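Lmo1076 protein (Listeria monocytogenes serovar 1/2a, PDB 3FI7) hydrolyses bacterial peptidoglycan as the autolysin Auto, this chain being its N-acetylglucosaminidase catalytic domain of family GH73, which is controlled by autoinhibition. Local coordinates at residues F29-I34 with S63-R67; S53-A57 with T172-S176; K88-T94 with I106-K112; K125-N129 with A141-N145. All blocks are in the same frame, centred on the assembly; numbering follows the deposited sequence.

Contact 1: F29-I34 with S63-R67; sequences FQQTFI and SNWGR
The CB and CG methylenes of Gln30 lie across one face of the Trp65 indole, CB standing 3.7 Å from the centroid of the six-membered ring and close to its normal, a CH-pi contact. Trp65 belongs to the type I' beta turn from Asn64 to Arg67 that follows helix 52-63 in this GH73 domain of the lysozyme clan, and the turn rests against the first turns of helix 29-47. Further along the helix, Phe33 offers a ring face to the turn: Trp65 CA sits 4.1 Å from its centroid, and Gly66 N lies over the same face. Gly66 has positive phi and no side chain, and its backbone N and CA lie close against that ring. Ile34 CD1 meets the indole edge at CZ3. Phe29 turns its own edge toward the indole face in an offset edge-to-face pair, planes at 81°, and its CE2 lies over the centre of the Arg67 guanidinium. That flat group is steadied by Asn64, which it grips side-on. NE bonds to the backbone O of Asn64, and with its CG anti to the backbone N (chi1 -179°), Asn64 presents OD1 to Arg67 NH2 at 2.8 Å.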
loop_
_atom_site.group_PDB
_atom_site.type_symbol
_atom_site.label_atom_id
_atom_site.label_comp_id
_atom_site.label_asym_id
_atom_site.label_seq_id
_atom_site.Cartn_x
_atom_site.Cartn_y
_atom_site.Cartn_z
ATOM N N PHE A 29 -3.815 6.575 -13.857
ATOM C CA PHE A 29 -2.598 6.005 -13.281
ATOM C C PHE A 29 -2.841 5.491 -11.849
ATOM O O PHE A 29 -2.240 4.502 -11.436
ATOM C CB PHE A 29 -1.397 6.978 -13.365
ATOM C CG PHE A 29 -1.489 8.170 -12.431
ATOM C CD1 PHE A 29 -1.917 9.409 -12.906
ATOM C CD2 PHE A 29 -1.136 8.052 -11.088
ATOM C CE1 PHE A 29 -1.995 10.514 -12.064
ATOM C CE2 PHE A 29 -1.211 9.151 -10.227
ATOM C CZ PHE A 29 -1.646 10.387 -10.716
ATOM N N GLN A 30 -3.744 6.142 -11.115
ATOM C CA GLN A 30 -4.076 5.714 -9.749
ATOM C C GLN A 30 -4.725 4.332 -9.757
ATOM O O GLN A 30 -4.336 3.435 -8.997
ATOM C CB GLN A 30 -5.025 6.707 -9.052
ATOM C CG GLN A 30 -4.480 8.122 -8.830
ATOM C CD GLN A 30 -4.769 9.080 -9.982
ATOM O OE1 GLN A 30 -4.665 8.719 -11.153
ATOM N NE2 GLN A 30 -5.113 10.316 -9.646
ATOM N N GLN A 31 -5.722 4.169 -10.619
ATOM C CA GLN A 31 -6.477 2.922 -10.705
ATOM C C GLN A 31 -5.579 1.821 -11.263
ATOM O O GLN A 31 -5.634 0.669 -10.828
ATOM C CB GLN A 31 -7.719 3.107 -11.587
ATOM C CG GLN A 31 -8.624 1.883 -11.668
ATOM C CD GLN A 31 -9.283 1.556 -10.336
ATOM O OE1 GLN A 31 -9.971 2.391 -9.741
ATOM N NE2 GLN A 31 -9.072 0.337 -9.863
ATOM N N THR A 32 -4.729 2.193 -12.213
ATOM C CA THR A 32 -3.796 1.240 -12.806
ATOM C C THR A 32 -2.811 0.727 -11.758
ATOM O O THR A 32 -2.463 -0.461 -11.744
ATOM C CB THR A 32 -3.049 1.868 -13.982
ATOM O OG1 THR A 32 -3.976 2.086 -15.048
ATOM C CG2 THR A 32 -1.898 0.968 -14.463
ATOM N N PHE A 33 -2.381 1.613 -10.865
ATOM C CA PHE A 33 -1.504 1.189 -9.780
ATOM C C PHE A 33 -2.207 0.177 -8.872
ATOM O O PHE A 33 -1.667 -0.890 -8.590
ATOM C CB PHE A 33 -0.994 2.378 -8.958
ATOM C CG PHE A 33 -0.245 1.967 -7.727
ATOM C CD1 PHE A 33 -0.874 1.946 -6.495
ATOM C CD2 PHE A 33 1.080 1.550 -7.812
ATOM C CE1 PHE A 33 -0.184 1.551 -5.355
ATOM C CE2 PHE A 33 1.771 1.150 -6.677
ATOM C CZ PHE A 33 1.139 1.153 -5.448
ATOM N N ILE A 34 -3.410 0.510 -8.416
ATOM C CA ILE A 34 -4.197 -0.446 -7.639
ATOM C C ILE A 34 -4.357 -1.778 -8.387
ATOM O O ILE A 34 -4.087 -2.837 -7.833
ATOM C CB ILE A 34 -5.573 0.118 -7.284
ATOM C CG1 ILE A 34 -5.434 1.236 -6.245
ATOM C CG2 ILE A 34 -6.493 -0.992 -6.783
ATOM C CD1 ILE A 34 -6.565 2.262 -6.292
ATOM N N SER A 63 4.175 5.128 -1.549
ATOM C CA SER A 63 4.903 5.147 -2.812
ATOM C C SER A 63 4.454 6.247 -3.803
ATOM O O SER A 63 5.034 6.348 -4.882
ATOM C CB SER A 63 4.744 3.793 -3.499
ATOM O OG SER A 63 3.494 3.725 -4.192
ATOM N N ASN A 64 3.423 7.037 -3.455
ATOM C CA ASN A 64 2.779 8.012 -4.387
ATOM C C ASN A 64 2.258 7.329 -5.665
ATOM O O ASN A 64 2.670 7.658 -6.781
ATOM C CB ASN A 64 3.727 9.189 -4.718
ATOM C CG ASN A 64 3.102 10.240 -5.664
ATOM O OD1 ASN A 64 1.895 10.454 -5.687
ATOM N ND2 ASN A 64 3.955 10.909 -6.432
ATOM N N TRP A 65 1.365 6.358 -5.483
ATOM C CA TRP A 65 0.787 5.623 -6.605
ATOM C C TRP A 65 1.881 4.996 -7.453
ATOM O O TRP A 65 1.779 4.961 -8.674
ATOM C CB TRP A 65 -0.077 6.557 -7.459
ATOM C CG TRP A 65 -1.147 7.206 -6.653
ATOM C CD1 TRP A 65 -1.152 8.481 -6.165
ATOM C CD2 TRP A 65 -2.372 6.604 -6.223
ATOM N NE1 TRP A 65 -2.311 8.711 -5.462
ATOM C CE2 TRP A 65 -3.074 7.572 -5.479
ATOM C CE3 TRP A 65 -2.941 5.337 -6.395
ATOM C CZ2 TRP A 65 -4.325 7.318 -4.913
ATOM C CZ3 TRP A 65 -4.172 5.077 -5.821
ATOM C CH2 TRP A 65 -4.856 6.066 -5.090
ATOM N N GLY A 66 2.942 4.535 -6.794
ATOM C CA GLY A 66 4.046 3.876 -7.464
ATOM C C GLY A 66 4.974 4.767 -8.278
ATOM O O GLY A 66 5.682 4.271 -9.150
ATOM N N ARG A 67 5.003 6.066 -7.985
ATOM C CA ARG A 67 5.796 7.001 -8.792
ATOM C C ARG A 67 7.088 7.494 -8.128
ATOM O O ARG A 67 7.885 8.170 -8.768
ATOM C CB ARG A 67 4.938 8.204 -9.224
ATOM C CG ARG A 67 3.632 7.793 -9.932
ATOM C CD ARG A 67 2.802 9.001 -10.357
ATOM N NE ARG A 67 2.256 9.743 -9.220
ATOM C CZ ARG A 67 1.613 10.904 -9.324
ATOM N NH1 ARG A 67 1.426 11.475 -10.519
ATOM N NH2 ARG A 67 1.149 11.496 -8.230
#

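Contact 2: S53-A57 with T172-S176; sequences SVMIA and TLISS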
loop_
_atom_site.group_PDB
_atom_site.type_symbol
_atom_site.label_atom_id
_atom_site.label_comp_id
_atom_site.label_asym_id
_atom_site.label_seq_id
_atom_site.Cartn_x
_atom_site.Cartn_y
_atom_site.Cartn_z
ATOM N N SER A 53 -7.275 -4.243 1.722
ATOM C CA SER A 53 -7.644 -2.859 1.462
ATOM C C SER A 53 -6.655 -1.932 2.151
ATOM O O SER A 53 -6.297 -0.887 1.623
ATOM C CB SER A 53 -9.060 -2.565 1.952
ATOM O OG SER A 53 -9.170 -2.848 3.333
ATOM N N VAL A 54 -6.208 -2.328 3.335
ATOM C CA VAL A 54 -5.289 -1.502 4.101
ATOM C C VAL A 54 -3.885 -1.559 3.486
ATOM O O VAL A 54 -3.178 -0.551 3.420
ATOM C CB VAL A 54 -5.281 -1.930 5.585
ATOM C CG1 VAL A 54 -4.167 -1.232 6.355
ATOM C CG2 VAL A 54 -6.647 -1.646 6.212
ATOM N N MET A 55 -3.495 -2.735 3.008
ATOM C CA MET A 55 -2.200 -2.885 2.339
ATOM C C MET A 55 -2.111 -2.085 1.034
ATOM O O MET A 55 -1.095 -1.443 0.746
ATOM C CB MET A 55 -1.900 -4.358 2.053
ATOM C CG MET A 55 -0.560 -4.560 1.342
ATOM S SD MET A 55 -0.181 -6.282 0.925
ATOM C CE MET A 55 0.551 -6.846 2.459
ATOM N N ILE A 56 -3.174 -2.140 0.239
ATOM C CA ILE A 56 -3.188 -1.437 -1.034
ATOM C C ILE A 56 -3.175 0.067 -0.774
ATOM O O ILE A 56 -2.449 0.803 -1.428
ATOM C CB ILE A 56 -4.409 -1.840 -1.896
ATOM C CG1 ILE A 56 -4.300 -3.308 -2.315
ATOM C CG2 ILE A 56 -4.525 -0.946 -3.113
ATOM C CD1 ILE A 56 -5.636 -3.951 -2.671
ATOM N N ALA A 57 -3.967 0.519 0.194
ATOM C CA ALA A 57 -3.981 1.941 0.546
ATOM C C ALA A 57 -2.612 2.402 1.053
ATOM O O ALA A 57 -2.133 3.471 0.679
ATOM C CB ALA A 57 -5.048 2.226 1.575
ATOM N N THR A 172 -9.655 7.403 3.469
ATOM C CA THR A 172 -10.118 8.135 2.301
ATOM C C THR A 172 -9.751 7.389 1.013
ATOM O O THR A 172 -10.559 7.304 0.097
ATOM C CB THR A 172 -9.576 9.574 2.278
ATOM O OG1 THR A 172 -10.015 10.266 3.452
ATOM C CG2 THR A 172 -10.069 10.325 1.035
ATOM N N LEU A 173 -8.539 6.846 0.949
ATOM C CA LEU A 173 -8.142 6.030 -0.193
ATOM C C LEU A 173 -9.051 4.815 -0.304
ATOM O O LEU A 173 -9.543 4.490 -1.378
ATOM C CB LEU A 173 -6.698 5.569 -0.054
ATOM C CG LEU A 173 -5.637 6.630 -0.321
ATOM C CD1 LEU A 173 -4.366 6.326 0.441
ATOM C CD2 LEU A 173 -5.366 6.681 -1.801
ATOM N N ILE A 174 -9.278 4.150 0.821
ATOM C CA ILE A 174 -10.089 2.942 0.834
ATOM C C ILE A 174 -11.513 3.176 0.323
ATOM O O ILE A 174 -11.976 2.445 -0.550
ATOM C CB ILE A 174 -10.088 2.282 2.221
ATOM C CG1 ILE A 174 -8.723 1.640 2.476
ATOM C CG2 ILE A 174 -11.213 1.261 2.337
ATOM C CD1 ILE A 174 -8.491 1.210 3.925
ATOM N N SER A 175 -12.206 4.196 0.825
ATOM C CA SER A 175 -13.560 4.443 0.313
ATOM C C SER A 175 -13.595 5.054 -1.095
ATOM O O SER A 175 -14.487 4.758 -1.871
ATOM C CB SER A 175 -14.393 5.292 1.275
ATOM O OG SER A 175 -13.877 6.598 1.346
ATOM N N SER A 176 -12.629 5.900 -1.426
ATOM C CA SER A 176 -12.637 6.581 -2.719
ATOM C C SER A 176 -12.400 5.612 -3.873
ATOM O O SER A 176 -12.894 5.828 -4.982
ATOM C CB SER A 176 -11.582 7.692 -2.758
ATOM O OG SER A 176 -11.921 8.749 -1.878
#
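Ile174 points its longer branch at helix 52-63, CG1 lying 3.6 Å from the backbone O of Ser53 and 3.8 Å from Ala57 CB. With CG1 anti to its own carbonyl carbon (chi1 -72°) and CD1 extended beyond it, the side chain carries CD1 over the Ser53 carbonyl toward Val54. Its CD1 ends 4.1 Å from Val54 CG2, the two side chains meeting at a slant. Leu173, the preceding residue, approaches Ala57 instead: CB faces CB at 4.1 Å, while CD1 reaches past it to the Ala57 carbonyl oxygen. Two helices of the catalytic domain, 52-63 and 166-176, thus pack steeply across each other, their short axis segments at 110° and 9.3 Å apart at closest. Ala57 suits the crossing because its single methyl allows the backbones to come near, its CA being 5.9 Å from that of Leu173. Branched aliphatic residues on the partner helix supply the bulk. No hydrogen bond joins the segments, and the Ser53 hydroxyl finds its partner in Asp183 OD2. Helix 149-156 flanks the same place, with Tyr149 touching both Ser53 and Ile174 and Leu156 touching Val54.

Contact 3: K88-T94 with I106-K112; sequences KSVTMKT and INANFAK
Ile106 opens the pairing with Thr94: their backbones exchange two hydrogen bonds, and Ile106 CG2 touches Thr94 CG2 at 4.0 Å. Asn107, in the next, non-hydrogen-bonded pair with Lys93, leans its amide across toward the partner strand, OD1 near Lys93 N and Met92 C, while CB lies near Thr91 CG2. Ala108 pairs with Met92 through two backbone bonds, and its small CB fits beside the methyl of Thr94. Asn109 stands alongside Thr91, both side chains leaving the same face; the Thr91 hydroxyl gives its hydrogen to Asn109 OD1 at 2.8 Å, almost end-on to the carbonyl. Phe110 forms another hydrogen-bonded pair, with Val90, and holds its ring on the opposite face from Asn109. Its CG sits beside the backbone N (chi1 -69°), and the ring turns its edge to the neighbouring strand, with Met92 O and Thr94 CB near its plane; CE1 is 4.0 Å from Met92 CG, and CZ is 3.9 Å from Thr94 CB. Phe110 CB lies by Val90 CG1. Leu70 comes against both Phe110 and Met92. Ala111 pairs with Ser89, and its backbone also bonds to Ile81, as that of Asn109 does to Gly83. Lys112, just past the strand, has a weak bond from its N to Lys88 O; its CB packs on Ser89 CA and its NZ bonds to Pro74 O. In this antiparallel beta hairpin, strands 89-98 and 104-111, polar Asn107, Asn109, Thr91 and Lys93 suit one exposed face. The Phe110 face, with Val90, Met92, Ala108, Thr94 and Ile106, is mainly apolar, Phe110 buried and Ile106 at the exposed end. Backbone bonding sets the register, and the Thr91-Asn109 bond adds a side-chain link.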
loop_
_atom_site.group_PDB
_atom_site.type_symbol
_atom_site.label_atom_id
_atom_site.label_comp_id
_atom_site.label_asym_id
_atom_site.label_seq_id
_atom_site.Cartn_x
_atom_site.Cartn_y
_atom_site.Cartn_z
ATOM N N LYS A 88 20.624 -7.173 -1.750
ATOM C CA LYS A 88 20.466 -6.132 -2.763
ATOM C C LYS A 88 19.978 -4.810 -2.165
ATOM O O LYS A 88 19.108 -4.789 -1.296
ATOM C CB LYS A 88 19.524 -6.598 -3.874
ATOM C CG LYS A 88 19.852 -7.978 -4.429
ATOM C CD LYS A 88 21.163 -7.984 -5.205
ATOM C CE LYS A 88 21.043 -7.213 -6.516
ATOM N NZ LYS A 88 20.083 -7.845 -7.470
ATOM N N SER A 89 20.549 -3.705 -2.633
ATOM C CA SER A 89 20.139 -2.394 -2.159
ATOM C C SER A 89 20.420 -1.296 -3.179
ATOM O O SER A 89 21.044 -1.529 -4.215
ATOM C CB SER A 89 20.818 -2.058 -0.830
ATOM O OG SER A 89 22.062 -1.427 -1.056
ATOM N N VAL A 90 19.933 -0.097 -2.880
ATOM C CA VAL A 90 20.197 1.069 -3.705
ATOM C C VAL A 90 20.399 2.256 -2.777
ATOM O O VAL A 90 19.711 2.395 -1.766
ATOM C CB VAL A 90 19.055 1.346 -4.709
ATOM C CG1 VAL A 90 17.711 1.542 -3.987
ATOM C CG2 VAL A 90 19.384 2.555 -5.566
ATOM N N THR A 91 21.374 3.090 -3.101
ATOM C CA THR A 91 21.680 4.237 -2.271
ATOM C C THR A 91 21.003 5.457 -2.868
ATOM O O THR A 91 20.976 5.628 -4.088
ATOM C CB THR A 91 23.203 4.476 -2.196
ATOM O OG1 THR A 91 23.851 3.270 -1.779
ATOM C CG2 THR A 91 23.540 5.580 -1.205
ATOM N N MET A 92 20.423 6.293 -2.017
ATOM C CA MET A 92 19.972 7.600 -2.480
ATOM C C MET A 92 19.799 8.586 -1.337
ATOM O O MET A 92 19.711 8.198 -0.171
ATOM C CB MET A 92 18.718 7.507 -3.367
ATOM C CG MET A 92 17.401 7.227 -2.664
ATOM S SD MET A 92 15.984 7.413 -3.796
ATOM C CE MET A 92 16.022 9.171 -4.131
ATOM N N LYS A 93 19.799 9.869 -1.684
ATOM C CA LYS A 93 19.638 10.918 -0.701
ATOM C C LYS A 93 18.242 10.816 -0.104
ATOM O O LYS A 93 17.292 10.439 -0.790
ATOM C CB LYS A 93 19.826 12.291 -1.356
ATOM C CG LYS A 93 21.262 12.662 -1.673
ATOM C CD LYS A 93 21.931 13.345 -0.495
ATOM C CE LYS A 93 23.215 14.053 -0.911
ATOM N NZ LYS A 93 23.833 14.795 0.227
ATOM N N THR A 94 18.126 11.151 1.173
ATOM C CA THR A 94 16.840 11.175 1.842
ATOM C C THR A 94 16.856 12.281 2.897
ATOM O O THR A 94 17.925 12.678 3.369
ATOM C CB THR A 94 16.515 9.795 2.478
ATOM O OG1 THR A 94 15.186 9.802 3.008
ATOM C CG2 THR A 94 17.492 9.466 3.595
ATOM N N ILE A 106 20.891 13.225 3.521
ATOM C CA ILE A 106 21.890 12.221 3.813
ATOM C C ILE A 106 21.666 11.041 2.883
ATOM O O ILE A 106 20.541 10.790 2.438
ATOM C CB ILE A 106 21.819 11.769 5.289
ATOM C CG1 ILE A 106 23.163 11.199 5.740
ATOM C CG2 ILE A 106 20.706 10.752 5.498
ATOM C CD1 ILE A 106 23.281 11.048 7.242
ATOM N N ASN A 107 22.742 10.338 2.562
ATOM C CA ASN A 107 22.635 9.117 1.792
ATOM C C ASN A 107 22.197 7.979 2.694
ATOM O O ASN A 107 22.652 7.873 3.833
ATOM C CB ASN A 107 23.966 8.777 1.132
ATOM C CG ASN A 107 24.132 9.455 -0.204
ATOM O OD1 ASN A 107 23.259 9.370 -1.068
ATOM N ND2 ASN A 107 25.258 10.133 -0.388
ATOM N N ALA A 108 21.299 7.141 2.193
ATOM C CA ALA A 108 20.923 5.936 2.915
ATOM C C ALA A 108 20.823 4.767 1.949
ATOM O O ALA A 108 20.728 4.957 0.737
ATOM C CB ALA A 108 19.605 6.144 3.668
ATOM N N ASN A 109 20.875 3.557 2.489
ATOM C CA ASN A 109 20.681 2.363 1.686
ATOM C C ASN A 109 19.251 1.884 1.822
ATOM O O ASN A 109 18.735 1.734 2.929
ATOM C CB ASN A 109 21.642 1.255 2.107
ATOM C CG ASN A 109 23.087 1.604 1.824
ATOM O OD1 ASN A 109 23.424 2.063 0.734
ATOM N ND2 ASN A 109 23.951 1.387 2.808
ATOM N N PHE A 110 18.611 1.648 0.687
ATOM C CA PHE A 110 17.238 1.187 0.686
ATOM C C PHE A 110 17.172 -0.178 0.042
ATOM O O PHE A 110 17.940 -0.472 -0.882
ATOM C CB PHE A 110 16.354 2.171 -0.071
ATOM C CG PHE A 110 16.177 3.486 0.628
ATOM C CD1 PHE A 110 17.062 4.534 0.395
ATOM C CD2 PHE A 110 15.120 3.679 1.514
ATOM C CE1 PHE A 110 16.890 5.765 1.035
ATOM C CE2 PHE A 110 14.935 4.905 2.155
ATOM C CZ PHE A 110 15.826 5.952 1.917
ATOM N N ALA A 111 16.260 -1.013 0.531
ATOM C CA ALA A 111 16.106 -2.354 -0.021
ATOM C C ALA A 111 15.793 -2.261 -1.506
ATOM O O ALA A 111 15.119 -1.322 -1.954
ATOM C CB ALA A 111 15.005 -3.120 0.717
ATOM N N LYS A 112 16.301 -3.228 -2.263
ATOM C CA LYS A 112 16.036 -3.341 -3.692
ATOM C C LYS A 112 15.401 -4.705 -3.924
ATOM O O LYS A 112 16.010 -5.730 -3.621
ATOM C CB LYS A 112 17.346 -3.235 -4.469
ATOM C CG LYS A 112 17.218 -3.216 -5.990
ATOM C CD LYS A 112 18.600 -3.400 -6.627
ATOM C CE LYS A 112 18.748 -2.627 -7.932
ATOM N NZ LYS A 112 17.826 -3.122 -8.991
#

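Contact 4: K125-N129 with A141-N145; sequences KKLRN and AWREN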
loop_
_atom_site.group_PDB
_atom_site.type_symbol
_atom_site.label_atom_id
_atom_site.label_comp_id
_atom_site.label_asym_id
_atom_site.label_seq_id
_atom_site.Cartn_x
_atom_site.Cartn_y
_atom_site.Cartn_z
ATOM N N LYS A 125 4.940 -8.896 6.477
ATOM C CA LYS A 125 5.778 -9.456 7.531
ATOM C C LYS A 125 5.934 -8.454 8.670
ATOM O O LYS A 125 5.837 -8.812 9.842
ATOM C CB LYS A 125 7.152 -9.837 6.987
ATOM C CG LYS A 125 7.192 -11.134 6.196
ATOM C CD LYS A 125 8.573 -11.283 5.580
ATOM C CE LYS A 125 8.828 -12.671 5.036
ATOM N NZ LYS A 125 10.200 -12.739 4.456
ATOM N N LYS A 126 6.170 -7.199 8.311
ATOM C CA LYS A 126 6.301 -6.131 9.288
ATOM C C LYS A 126 5.077 -6.061 10.210
ATOM O O LYS A 126 5.222 -6.062 11.433
ATOM C CB LYS A 126 6.526 -4.798 8.571
ATOM C CG LYS A 126 6.951 -3.647 9.467
ATOM C CD LYS A 126 7.372 -2.441 8.620
ATOM C CE LYS A 126 7.879 -1.287 9.481
ATOM N NZ LYS A 126 8.296 -0.107 8.663
ATOM N N LEU A 127 3.882 -6.014 9.627
ATOM C CA LEU A 127 2.652 -5.938 10.416
ATOM C C LEU A 127 2.393 -7.188 11.244
ATOM O O LEU A 127 2.027 -7.096 12.418
ATOM C CB LEU A 127 1.431 -5.655 9.529
ATOM C CG LEU A 127 1.424 -4.268 8.871
ATOM C CD1 LEU A 127 0.059 -3.930 8.282
ATOM C CD2 LEU A 127 1.841 -3.215 9.864
ATOM N N ARG A 128 2.563 -8.353 10.626
ATOM C CA ARG A 128 2.243 -9.610 11.287
ATOM C C ARG A 128 3.320 -10.020 12.293
ATOM O O ARG A 128 3.003 -10.382 13.424
ATOM C CB ARG A 128 2.000 -10.727 10.264
ATOM C CG ARG A 128 1.976 -12.143 10.862
ATOM C CD ARG A 128 0.891 -12.299 11.930
ATOM N NE ARG A 128 -0.436 -11.969 11.413
ATOM C CZ ARG A 128 -1.551 -11.983 12.138
ATOM N NH1 ARG A 128 -1.512 -12.308 13.426
ATOM N NH2 ARG A 128 -2.710 -11.674 11.577
ATOM N N ASN A 129 4.589 -9.951 11.893
ATOM C CA ASN A 129 5.678 -10.366 12.781
ATOM C C ASN A 129 6.147 -9.275 13.731
ATOM O O ASN A 129 6.757 -9.566 14.756
ATOM C CB ASN A 129 6.872 -10.904 11.988
ATOM C CG ASN A 129 6.507 -12.090 11.124
ATOM O OD1 ASN A 129 5.583 -12.840 11.437
ATOM N ND2 ASN A 129 7.227 -12.259 10.021
ATOM N N ALA A 141 -4.059 -4.210 13.885
ATOM C CA ALA A 141 -4.267 -4.252 12.438
ATOM C C ALA A 141 -4.386 -5.690 11.949
ATOM O O ALA A 141 -4.606 -5.930 10.765
ATOM C CB ALA A 141 -3.144 -3.526 11.702
ATOM N N TRP A 142 -4.224 -6.649 12.859
ATOM C CA TRP A 142 -4.443 -8.043 12.497
ATOM C C TRP A 142 -5.931 -8.251 12.295
ATOM O O TRP A 142 -6.752 -7.743 13.056
ATOM C CB TRP A 142 -3.922 -9.017 13.564
ATOM C CG TRP A 142 -2.461 -8.904 13.846
ATOM C CD1 TRP A 142 -1.517 -8.273 13.079
ATOM C CD2 TRP A 142 -1.763 -9.465 14.964
ATOM N NE1 TRP A 142 -0.277 -8.395 13.664
ATOM C CE2 TRP A 142 -0.399 -9.121 14.821
ATOM C CE3 TRP A 142 -2.158 -10.217 16.078
ATOM C CZ2 TRP A 142 0.572 -9.505 15.752
ATOM C CZ3 TRP A 142 -1.193 -10.601 17.004
ATOM C CH2 TRP A 142 0.157 -10.240 16.835
ATOM N N ARG A 143 -6.279 -9.012 11.273
ATOM C CA ARG A 143 -7.675 -9.166 10.925
ATOM C C ARG A 143 -8.491 -9.851 12.026
ATOM O O ARG A 143 -9.669 -9.541 12.201
ATOM C CB ARG A 143 -7.812 -9.887 9.584
ATOM C CG ARG A 143 -9.110 -9.574 8.916
ATOM C CD ARG A 143 -9.112 -9.906 7.448
ATOM N NE ARG A 143 -10.456 -9.688 6.926
ATOM C CZ ARG A 143 -10.787 -9.800 5.651
ATOM N NH1 ARG A 143 -9.865 -10.130 4.751
ATOM N NH2 ARG A 143 -12.036 -9.571 5.280
ATOM N N GLU A 144 -7.872 -10.762 12.779
ATOM C CA GLU A 144 -8.580 -11.417 13.882
ATOM C C GLU A 144 -8.851 -10.485 15.071
ATOM O O GLU A 144 -9.594 -10.849 15.974
ATOM C CB GLU A 144 -7.882 -12.710 14.347
ATOM C CG GLU A 144 -6.544 -12.516 15.081
ATOM C CD GLU A 144 -5.350 -12.413 14.133
ATOM O OE1 GLU A 144 -4.220 -12.698 14.579
ATOM O OE2 GLU A 144 -5.534 -12.047 12.946
ATOM N N ASN A 145 -8.266 -9.287 15.066
ATOM C CA ASN A 145 -8.530 -8.309 16.126
ATOM C C ASN A 145 -9.250 -7.050 15.646
ATOM O O ASN A 145 -9.631 -6.208 16.454
ATOM C CB ASN A 145 -7.230 -7.867 16.802
ATOM C CG ASN A 145 -6.522 -8.995 17.516
ATOM O OD1 ASN A 145 -7.152 -9.909 18.043
ATOM N ND2 ASN A 145 -5.196 -8.931 17.542
#
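Arg128 meets Glu144 end-on, NH1 to OE1 at 3.0 Å and NH2 to OE2 at 3.2 Å, in a two-bond salt bridge. Each oxygen uses its syn lone pair, and the guanidinium and carboxylate are almost coplanar, 2° apart. Glu144 gets there by folding its chain, with CG between the backbone N and the carbonyl carbon (chi1 70°). A third strong bond, 2.9 Å from Trp142 NE1 to Leu127 O, is nearly straight; it lies in the indole plane but reaches the oxygen from above the carbonyl plane. Leu127 O lies in the last turn of helix 116-129, so the indole N-H takes up a carbonyl near the C-terminal end of that helix. The contact joins this helix end to the loop leading into helix 149-156 in the catalytic domain. Arginine suits the place because its flat cation serves edge and face together: while the edge holds Glu144, one face stacks on Trp142, with CZ 3.7 Å from the five-membered ring centroid, a cation-pi contact. NE bonds to Tyr48 O, which further fixes its rotation. Buried Leu127 packs on Leu156 and Gln58, and Ala141 rests on Ala152 and Leu156.

Contact 2 is the buried one, joining helices 52-63 and 166-176 by aliphatic packing alone. Contact 1 is partly buried and adjoins it: Trp65 touches Leu173 and Ile34 touches Ile56, so helices 29-47 and 166-176 both meet helix 52-63 or the turn that follows it, with aromatic rings as the main contact surfaces of contact 1. Contacts 3 and 4 lie at the surface and are richer in polar bonds, yet differ: the hairpin of contact 3 relies on backbone pairing, whereas contact 4 uses a salt bridge and a cation-pi stack. Both are nested in the chain loop closed by contact 2. Contact 3 stands apart, its centre about 27 Å from those of contacts 2 and 4.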